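Local structure of HdaB,HdaA (Adhesin), HUS-associated diffuse adherence (Escherichia coli, 5D55) at residues B[41-44]-B[45-48]. The protein is the minor tip subunit of the Hda (AAF/IV) pilus, a chaperone-usher fibre, and probably takes part in adhesion of enteroaggregative Escherichia coli. Sequence-based numbering, arbitrary orientation.
Sequences DTHS and GFRV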
ATOM      1  N   ASP B  41       9.402  -6.613   1.613  1.00 45.86           N
ATOM      2  CA  ASP B  41       9.167  -6.655   0.173  1.00 47.06           C
ATOM      3  C   ASP B  41      10.036  -5.644  -0.577  1.00 44.47           C
ATOM      4  O   ASP B  41      10.575  -4.705   0.022  1.00 42.67           O
ATOM      5  CB  ASP B  41       7.691  -6.394  -0.133  1.00 51.79           C
ATOM      6  CG  ASP B  41       6.756  -7.353   0.595  1.00 58.65           C
ATOM      7  OD1 ASP B  41       7.236  -8.230   1.349  1.00 61.58           O
ATOM      8  OD2 ASP B  41       5.528  -7.217   0.412  1.00 62.67           O
ATOM      9  N   THR B  42      10.156  -5.852  -1.883  1.00 40.72           N
ATOM     10  CA  THR B  42      10.895  -4.967  -2.782  1.00 39.53           C
ATOM     11  C   THR B  42      10.299  -3.557  -2.785  1.00 35.75           C
ATOM     12  O   THR B  42       9.093  -3.376  -2.912  1.00 34.52           O
ATOM     13  CB  THR B  42      10.902  -5.534  -4.221  1.00 42.13           C
ATOM     14  OG1 THR B  42      11.404  -6.873  -4.193  1.00 43.22           O
ATOM     15  CG2 THR B  42      11.771  -4.689  -5.150  1.00 42.72           C
ATOM     16  N   HIS B  43      11.161  -2.562  -2.647  1.00 34.13           N
ATOM     17  CA  HIS B  43      10.726  -1.174  -2.579  1.00 32.48           C
ATOM     18  C   HIS B  43      11.854  -0.280  -3.067  1.00 31.29           C
ATOM     19  O   HIS B  43      12.996  -0.719  -3.116  1.00 31.01           O
ATOM     20  CB  HIS B  43      10.368  -0.822  -1.132  1.00 31.63           C
ATOM     21  CG  HIS B  43      11.477  -1.083  -0.159  1.00 32.58           C
ATOM     22  ND1 HIS B  43      11.728  -2.331   0.367  1.00 33.33           N
ATOM     23  CD2 HIS B  43      12.418  -0.259   0.359  1.00 32.07           C
ATOM     24  CE1 HIS B  43      12.763  -2.260   1.186  1.00 33.99           C
ATOM     25  NE2 HIS B  43      13.204  -1.015   1.195  1.00 32.18           N
ATOM     26  N   SER B  44      11.529   0.961  -3.427  1.00 30.80           N
ATOM     27  CA  SER B  44      12.528   1.949  -3.828  1.00 31.29           C
ATOM     28  C   SER B  44      13.056   2.723  -2.613  1.00 30.37           C
ATOM     29  O   SER B  44      14.153   3.274  -2.647  1.00 30.47           O
ATOM     30  CB  SER B  44      11.941   2.933  -4.843  1.00 32.40           C
ATOM     31  OG  SER B  44      11.306   2.260  -5.913  1.00 35.03           O
ATOM     32  N   GLY B  45      12.269   2.773  -1.541  1.00 29.33           N
ATOM     33  CA  GLY B  45      12.681   3.488  -0.345  1.00 27.31           C
ATOM     34  C   GLY B  45      11.570   3.599   0.674  1.00 27.31           C
ATOM     35  O   GLY B  45      10.529   2.953   0.543  1.00 26.10           O
ATOM     36  N   PHE B  46      11.798   4.435   1.682  1.00 25.06           N
ATOM     37  CA  PHE B  46      10.881   4.565   2.805  1.00 25.76           C
ATOM     38  C   PHE B  46      10.366   5.992   2.861  1.00 24.18           C
ATOM     39  O   PHE B  46      11.041   6.916   2.390  1.00 23.07           O
ATOM     40  CB  PHE B  46      11.594   4.263   4.133  1.00 25.65           C
ATOM     41  CG  PHE B  46      12.104   2.838   4.271  1.00 27.58           C
ATOM     42  CD1 PHE B  46      11.354   1.881   4.939  1.00 28.72           C
ATOM     43  CD2 PHE B  46      13.346   2.469   3.762  1.00 28.26           C
ATOM     44  CE1 PHE B  46      11.837   0.566   5.106  1.00 31.00           C
ATOM     45  CE2 PHE B  46      13.832   1.165   3.915  1.00 30.54           C
ATOM     46  CZ  PHE B  46      13.073   0.210   4.584  1.00 30.42           C
ATOM     47  N   ARG B  47       9.180   6.151   3.450  1.00 24.19           N
ATOM     48  CA  ARG B  47       8.578   7.440   3.749  1.00 25.14           C
ATOM     49  C   ARG B  47       8.050   7.420   5.189  1.00 25.04           C
ATOM     50  O   ARG B  47       7.344   6.485   5.580  1.00 24.68           O
ATOM     51  CB  ARG B  47       7.423   7.685   2.778  1.00 27.59           C
ATOM     52  CG  ARG B  47       6.813   9.068   2.825  1.00 30.49           C
ATOM     53  CD  ARG B  47       5.627   9.146   1.875  1.00 34.71           C
ATOM     54  NE  ARG B  47       5.016  10.471   1.859  1.00 37.26           N
ATOM     55  CZ  ARG B  47       4.034  10.839   1.036  1.00 43.08           C
ATOM     56  NH1 ARG B  47       3.540   9.980   0.152  1.00 42.56           N
ATOM     57  NH2 ARG B  47       3.547  12.073   1.094  1.00 47.28           N
ATOM     58  N   VAL B  48       8.399   8.440   5.974  1.00 23.79           N
ATOM     59  CA  VAL B  48       7.974   8.547   7.383  1.00 22.79           C
ATOM     60  C   VAL B  48       7.468   9.972   7.632  1.00 23.16           C
ATOM     61  O   VAL B  48       7.969  10.921   7.024  1.00 20.58           O
ATOM     62  CB  VAL B  48       9.159   8.247   8.342  1.00 22.78           C
ATOM     63  CG1 VAL B  48       8.797   8.523   9.793  1.00 24.37           C
ATOM     64  CG2 VAL B  48       9.615   6.794   8.191  1.00 25.13           C
TER
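The imidazole of H43 turns an edge toward one face of the F46 phenyl ring, an offset edge-to-face pair at the classic beta bulge where the loop 41-44 enters strand 45-50. Two measurements identify the pair: the ring centroids are 4.8 Å apart and the planes meet at 63°. The closest atoms are H43 NE2 and F46 CE2 at 3.5 Å, while H43 CD2 lies over the phenyl face. On the backbone side, CD2 of H43 also comes 3.6 Å from G45 N, which sits at the imidazole edge near its plane.

The bulge itself follows from the pairing, since S44 and G45 both face Y129 of the antiparallel strand 118-132, and S44 OG is engaged away from the aromatic pair, hydrogen-bonded to the backbone N of H131.

H43 CG stands between its own backbone N and carbonyl carbon (chi1 55°), a rotation that carries the buried ring between D41 and F46. NE2 is hydrogen-bonded to E100 O, so both imidazole nitrogens are bound and the ring's rotation is fixed; two carbonyl acceptors would be consistent with a doubly protonated imidazole. Around the pair, both rings touch C128, and F46 also touches W83 and C39, the disulfide partner of C128, which sets the contact beside that disulfide. The contact lies in the HdaB part of the engineered fusion, which belongs to the AfaD invasin family. The other ring nitrogen, ND1, donates to D41 O at 2.7 Å with an N-H...O angle of 168°, the oxygen lying in the imidazole plane and ND1 in the carbonyl plane.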